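Local structure of cell division control protein 45 cdc45 putative (Entamoeba histolytica, 6CC2) at residues 198-209 with 222-233. The protein is a Cdc45-family replication factor that probably acts, as its relatives do, in the helicase complex that unwinds DNA during chromosome replication. Sequence-based numbering, arbitrary orientation.
With EDO (1,2-ethanediol), chain B.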
loop_
_atom_site.group_PDB
_atom_site.type_symbol
_atom_site.label_atom_id
_atom_site.label_comp_id
_atom_site.label_asym_id
_atom_site.label_seq_id
_atom_site.Cartn_x
_atom_site.Cartn_y
_atom_site.Cartn_z
ATOM N N ASN A 198 -19.255 -11.717 -9.531
ATOM C CA ASN A 198 -19.514 -10.893 -8.353
ATOM C C ASN A 198 -18.357 -10.923 -7.343
ATOM O O ASN A 198 -18.200 -9.967 -6.602
ATOM C CB ASN A 198 -20.826 -11.287 -7.708
ATOM C CG ASN A 198 -22.019 -10.809 -8.512
ATOM O OD1 ASN A 198 -21.864 -10.352 -9.649
ATOM N ND2 ASN A 198 -23.205 -10.930 -7.953
ATOM N N ASP A 199 -17.504 -11.963 -7.376
ATOM C CA ASP A 199 -16.312 -11.959 -6.527
ATOM C C ASP A 199 -15.401 -10.767 -6.824
ATOM O O ASP A 199 -14.606 -10.353 -5.969
ATOM C CB ASP A 199 -15.522 -13.254 -6.730
ATOM C CG ASP A 199 -15.913 -14.341 -5.755
ATOM O OD1 ASP A 199 -16.497 -14.024 -4.698
ATOM O OD2 ASP A 199 -15.618 -15.515 -6.043
HETATM N N MSE A 200 -15.455 -10.235 -8.046
HETATM C CA MSE A 200 -14.622 -9.088 -8.397
HETATM C C MSE A 200 -14.874 -7.886 -7.473
HETATM O O MSE A 200 -13.998 -7.039 -7.287
HETATM C CB MSE A 200 -14.869 -8.688 -9.837
HETATM C CG MSE A 200 -14.385 -9.696 -10.844
HETATM SE SE MSE A 200 -14.877 -9.182 -12.634
HETATM C CE MSE A 200 -13.920 -10.578 -13.558
ATOM N N TYR A 201 -16.051 -7.808 -6.864
ATOM C CA TYR A 201 -16.317 -6.701 -5.944
ATOM C C TYR A 201 -15.542 -6.845 -4.633
ATOM O O TYR A 201 -15.106 -5.844 -4.044
ATOM C CB TYR A 201 -17.819 -6.587 -5.679
ATOM C CG TYR A 201 -18.555 -5.970 -6.860
ATOM C CD1 TYR A 201 -18.712 -4.592 -6.946
ATOM C CD2 TYR A 201 -19.052 -6.756 -7.897
ATOM C CE1 TYR A 201 -19.364 -4.015 -8.027
ATOM C CE2 TYR A 201 -19.714 -6.186 -8.972
ATOM C CZ TYR A 201 -19.866 -4.811 -9.026
ATOM O OH TYR A 201 -20.508 -4.244 -10.106
ATOM N N TRP A 202 -15.391 -8.075 -4.133
ATOM C CA TRP A 202 -14.509 -8.319 -2.991
ATOM C C TRP A 202 -13.089 -7.869 -3.296
ATOM O O TRP A 202 -12.463 -7.148 -2.511
ATOM C CB TRP A 202 -14.546 -9.809 -2.654
ATOM C CG TRP A 202 -13.556 -10.305 -1.648
ATOM C CD1 TRP A 202 -12.630 -11.297 -1.840
ATOM C CD2 TRP A 202 -13.411 -9.879 -0.292
ATOM N NE1 TRP A 202 -11.949 -11.544 -0.682
ATOM C CE2 TRP A 202 -12.391 -10.669 0.286
ATOM C CE3 TRP A 202 -14.070 -8.935 0.510
ATOM C CZ2 TRP A 202 -11.998 -10.523 1.619
ATOM C CZ3 TRP A 202 -13.665 -8.781 1.822
ATOM C CH2 TRP A 202 -12.643 -9.573 2.367
ATOM N N TYR A 203 -12.562 -8.283 -4.452
ATOM C CA TYR A 203 -11.206 -7.865 -4.826
ATOM C C TYR A 203 -11.146 -6.353 -4.974
ATOM O O TYR A 203 -10.242 -5.704 -4.454
ATOM C CB TYR A 203 -10.802 -8.579 -6.116
ATOM C CG TYR A 203 -10.863 -10.099 -6.007
ATOM C CD1 TYR A 203 -10.579 -10.749 -4.827
ATOM C CD2 TYR A 203 -11.214 -10.872 -7.107
ATOM C CE1 TYR A 203 -10.647 -12.134 -4.721
ATOM C CE2 TYR A 203 -11.288 -12.260 -7.023
ATOM C CZ TYR A 203 -10.998 -12.882 -5.817
ATOM O OH TYR A 203 -11.059 -14.240 -5.694
ATOM N N ALA A 204 -12.125 -5.766 -5.668
ATOM C CA ALA A 204 -12.111 -4.319 -5.836
ATOM C C ALA A 204 -12.199 -3.605 -4.494
ATOM O O ALA A 204 -11.580 -2.538 -4.301
ATOM C CB ALA A 204 -13.268 -3.883 -6.746
ATOM N N ALA A 205 -13.003 -4.131 -3.560
ATOM C CA ALA A 205 -13.063 -3.532 -2.232
ATOM C C ALA A 205 -11.701 -3.553 -1.552
ATOM O O ALA A 205 -11.281 -2.552 -0.947
ATOM C CB ALA A 205 -14.099 -4.261 -1.361
ATOM N N ILE A 206 -10.967 -4.673 -1.675
ATOM C CA ILE A 206 -9.627 -4.768 -1.104
ATOM C C ILE A 206 -8.711 -3.725 -1.720
ATOM O O ILE A 206 -7.896 -3.097 -1.021
ATOM C CB ILE A 206 -9.066 -6.194 -1.285
ATOM C CG1 ILE A 206 -9.895 -7.150 -0.416
ATOM C CG2 ILE A 206 -7.565 -6.246 -0.948
ATOM C CD1 ILE A 206 -9.615 -8.592 -0.636
ATOM N N GLY A 207 -8.835 -3.522 -3.040
ATOM C CA GLY A 207 -7.996 -2.536 -3.716
ATOM C C GLY A 207 -8.210 -1.116 -3.218
ATOM O O GLY A 207 -7.246 -0.386 -2.988
ATOM N N VAL A 208 -9.465 -0.696 -3.040
ATOM C CA VAL A 208 -9.701 0.658 -2.581
ATOM C C VAL A 208 -9.380 0.790 -1.093
ATOM O O VAL A 208 -8.930 1.837 -0.649
ATOM C CB VAL A 208 -11.127 1.123 -2.900
ATOM C CG1 VAL A 208 -12.155 0.421 -2.057
ATOM C CG2 VAL A 208 -11.228 2.650 -2.703
ATOM N N CYS A 209 -9.589 -0.271 -0.304
ATOM C CA CYS A 209 -9.108 -0.256 1.067
ATOM C C CYS A 209 -7.588 -0.072 1.109
ATOM O O CYS A 209 -7.072 0.659 1.965
ATOM C CB CYS A 209 -9.485 -1.551 1.785
ATOM S SG CYS A 209 -11.229 -1.675 2.175
ATOM N N TYR A 222 -13.110 6.946 -0.308
ATOM C CA TYR A 222 -13.343 5.562 0.051
ATOM C C TYR A 222 -14.835 5.261 0.172
ATOM O O TYR A 222 -15.338 4.260 -0.371
ATOM C CB TYR A 222 -12.601 5.242 1.352
ATOM C CG TYR A 222 -13.058 3.918 1.924
ATOM C CD1 TYR A 222 -12.630 2.715 1.386
ATOM C CD2 TYR A 222 -13.976 3.875 2.974
ATOM C CE1 TYR A 222 -13.082 1.512 1.875
ATOM C CE2 TYR A 222 -14.417 2.665 3.462
ATOM C CZ TYR A 222 -13.992 1.497 2.910
ATOM O OH TYR A 222 -14.446 0.295 3.395
ATOM N N VAL A 223 -15.563 6.102 0.900
ATOM C CA VAL A 223 -16.978 5.828 1.135
ATOM C C VAL A 223 -17.737 5.833 -0.181
ATOM O O VAL A 223 -18.624 4.996 -0.410
ATOM C CB VAL A 223 -17.554 6.834 2.146
ATOM C CG1 VAL A 223 -19.040 6.712 2.229
ATOM C CG2 VAL A 223 -16.933 6.569 3.497
ATOM N N HIS A 224 -17.389 6.754 -1.073
ATOM C CA HIS A 224 -18.048 6.807 -2.387
ATOM C C HIS A 224 -17.803 5.527 -3.179
ATOM O O HIS A 224 -18.683 5.066 -3.923
ATOM C CB HIS A 224 -17.534 8.022 -3.158
ATOM C CG HIS A 224 -18.406 8.428 -4.312
ATOM N ND1 HIS A 224 -19.733 8.773 -4.158
ATOM C CD2 HIS A 224 -18.135 8.558 -5.631
ATOM C CE1 HIS A 224 -20.243 9.085 -5.335
ATOM N NE2 HIS A 224 -19.294 8.967 -6.245
ATOM N N ALA A 225 -16.607 4.959 -3.065
ATOM C CA ALA A 225 -16.325 3.693 -3.746
ATOM C C ALA A 225 -17.205 2.577 -3.202
ATOM O O ALA A 225 -17.797 1.798 -3.961
ATOM C CB ALA A 225 -14.850 3.333 -3.588
ATOM N N ILE A 226 -17.314 2.483 -1.877
ATOM C CA ILE A 226 -18.177 1.476 -1.276
ATOM C C ILE A 226 -19.610 1.646 -1.769
ATOM O O ILE A 226 -20.301 0.667 -2.076
ATOM C CB ILE A 226 -18.087 1.551 0.260
ATOM C CG1 ILE A 226 -16.647 1.318 0.700
ATOM C CG2 ILE A 226 -19.032 0.561 0.903
ATOM C CD1 ILE A 226 -16.035 -0.000 0.170
ATOM N N GLN A 227 -20.092 2.893 -1.843
ATOM C CA GLN A 227 -21.457 3.125 -2.304
ATOM C C GLN A 227 -21.654 2.587 -3.722
ATOM O O GLN A 227 -22.751 2.132 -4.065
ATOM C CB GLN A 227 -21.801 4.612 -2.252
ATOM C CG GLN A 227 -23.249 4.921 -2.566
ATOM C CD GLN A 227 -24.197 4.382 -1.514
ATOM O OE1 GLN A 227 -23.965 4.545 -0.314
ATOM N NE2 GLN A 227 -25.260 3.723 -1.955
ATOM N N TYR A 228 -20.621 2.657 -4.559
ATOM C CA TYR A 228 -20.712 2.077 -5.902
ATOM C C TYR A 228 -20.930 0.574 -5.825
ATOM O O TYR A 228 -21.771 0.019 -6.561
ATOM C CB TYR A 228 -19.453 2.391 -6.700
ATOM C CG TYR A 228 -19.498 1.923 -8.143
ATOM C CD1 TYR A 228 -20.268 2.605 -9.074
ATOM C CD2 TYR A 228 -18.760 0.839 -8.571
ATOM C CE1 TYR A 228 -20.329 2.202 -10.392
ATOM C CE2 TYR A 228 -18.795 0.442 -9.907
ATOM C CZ TYR A 228 -19.583 1.124 -10.795
ATOM O OH TYR A 228 -19.645 0.735 -12.123
ATOM N N PHE A 229 -20.201 -0.098 -4.923
ATOM C CA PHE A 229 -20.383 -1.537 -4.753
ATOM C C PHE A 229 -21.770 -1.839 -4.200
ATOM O O PHE A 229 -22.419 -2.798 -4.620
ATOM C CB PHE A 229 -19.330 -2.111 -3.818
ATOM C CG PHE A 229 -17.908 -1.766 -4.177
ATOM C CD1 PHE A 229 -17.522 -1.604 -5.491
ATOM C CD2 PHE A 229 -16.967 -1.630 -3.188
ATOM C CE1 PHE A 229 -16.209 -1.271 -5.802
ATOM C CE2 PHE A 229 -15.634 -1.310 -3.486
ATOM C CZ PHE A 229 -15.270 -1.137 -4.789
ATOM N N ILE A 230 -22.228 -1.040 -3.230
ATOM C CA ILE A 230 -23.564 -1.232 -2.658
ATOM C C ILE A 230 -24.629 -1.115 -3.733
ATOM O O ILE A 230 -25.598 -1.892 -3.759
ATOM C CB ILE A 230 -23.822 -0.216 -1.523
ATOM C CG1 ILE A 230 -22.956 -0.556 -0.301
ATOM C CG2 ILE A 230 -25.285 -0.190 -1.164
ATOM C CD1 ILE A 230 -22.968 0.528 0.772
ATOM N N ASP A 231 -24.495 -0.117 -4.614
ATOM C CA ASP A 231 -25.474 0.107 -5.654
ATOM C C ASP A 231 -25.503 -1.065 -6.631
ATOM O O ASP A 231 -26.575 -1.534 -7.015
ATOM C CB ASP A 231 -25.166 1.407 -6.410
ATOM C CG ASP A 231 -25.471 2.668 -5.588
ATOM O OD1 ASP A 231 -26.053 2.560 -4.497
ATOM O OD2 ASP A 231 -25.118 3.777 -6.046
ATOM N N ASN A 232 -24.326 -1.545 -7.046
ATOM C CA ASN A 232 -24.315 -2.580 -8.075
ATOM C C ASN A 232 -24.688 -3.958 -7.530
ATOM O O ASN A 232 -25.224 -4.791 -8.288
ATOM C CB ASN A 232 -22.956 -2.633 -8.753
ATOM C CG ASN A 232 -22.789 -1.538 -9.784
ATOM O OD1 ASN A 232 -23.238 -1.668 -10.921
ATOM N ND2 ASN A 232 -22.161 -0.437 -9.380
ATOM N N LEU A 233 -24.448 -4.207 -6.255
ATOM C CA LEU A 233 -24.842 -5.453 -5.614
ATOM C C LEU A 233 -26.157 -5.341 -4.867
ATOM O O LEU A 233 -26.614 -6.338 -4.301
ATOM C CB LEU A 233 -23.756 -5.926 -4.652
ATOM C CG LEU A 233 -22.424 -6.341 -5.296
ATOM C CD1 LEU A 233 -21.374 -6.596 -4.272
ATOM C CD2 LEU A 233 -22.636 -7.579 -6.150
HETATM C C1 EDO B . -23.289 -10.772 -2.934
HETATM O O1 EDO B . -23.744 -9.613 -2.598
HETATM C C2 EDO B . -23.283 -10.870 -4.461
HETATM O O2 EDO B . -23.050 -12.218 -4.795
#
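Phe229 enters helix 199-209 as a knob into a hole, its ring lodged among Tyr201, Ala204, Ala205 and Val208, at the interface of the two helices of an antiparallel helical hairpin whose axes run at 175° to each other. Phe229 CE2 reaches the backbone of the partner helix, 3.6 Å from Ala205 CA, while Phe229 CZ rests on the methyl of Ala204, 3.9 Å from Ala204 CB, a closeness that the two small alanines permit. Val208 CG1 meets the same ring at its edge, while Val208 CG2 lies against Ala225 CB.

Tyr201 flanks the knob with its plane turned 81° from that of Phe229; Phe229 CD1 approaches the edge of the tyrosine, 3.5 Å from Tyr201 CD1. Over one face of the Tyr201 ring comes Leu233, whose CG makes a CH-pi contact 4.3 Å from the ring centroid. The side chains of Tyr201 and Asn232 cross at about a right angle, bringing Tyr201 OH to 3.2 Å from Asn232 CB. The Asn232 amide has its own anchors: Asn232 OD1 accepts a hydrogen bond from Lys191 NZ of helix 182-192, a residue that also packs against Tyr201, and ND2 donates to Tyr228 O while lying over the centre of the Tyr228 ring.

Near the turn joining the helices, Tyr222 extends with CG anti to its backbone N (chi1 167°), bringing its ring across Val208, with Val208 CG1 oblique to it; its hydroxyl is hydrogen-bonded to Pro340 O, tying the hairpin to strand 338-344. Cys209 SG likewise approaches this ring obliquely, 3.7 Å from Tyr222 CE1.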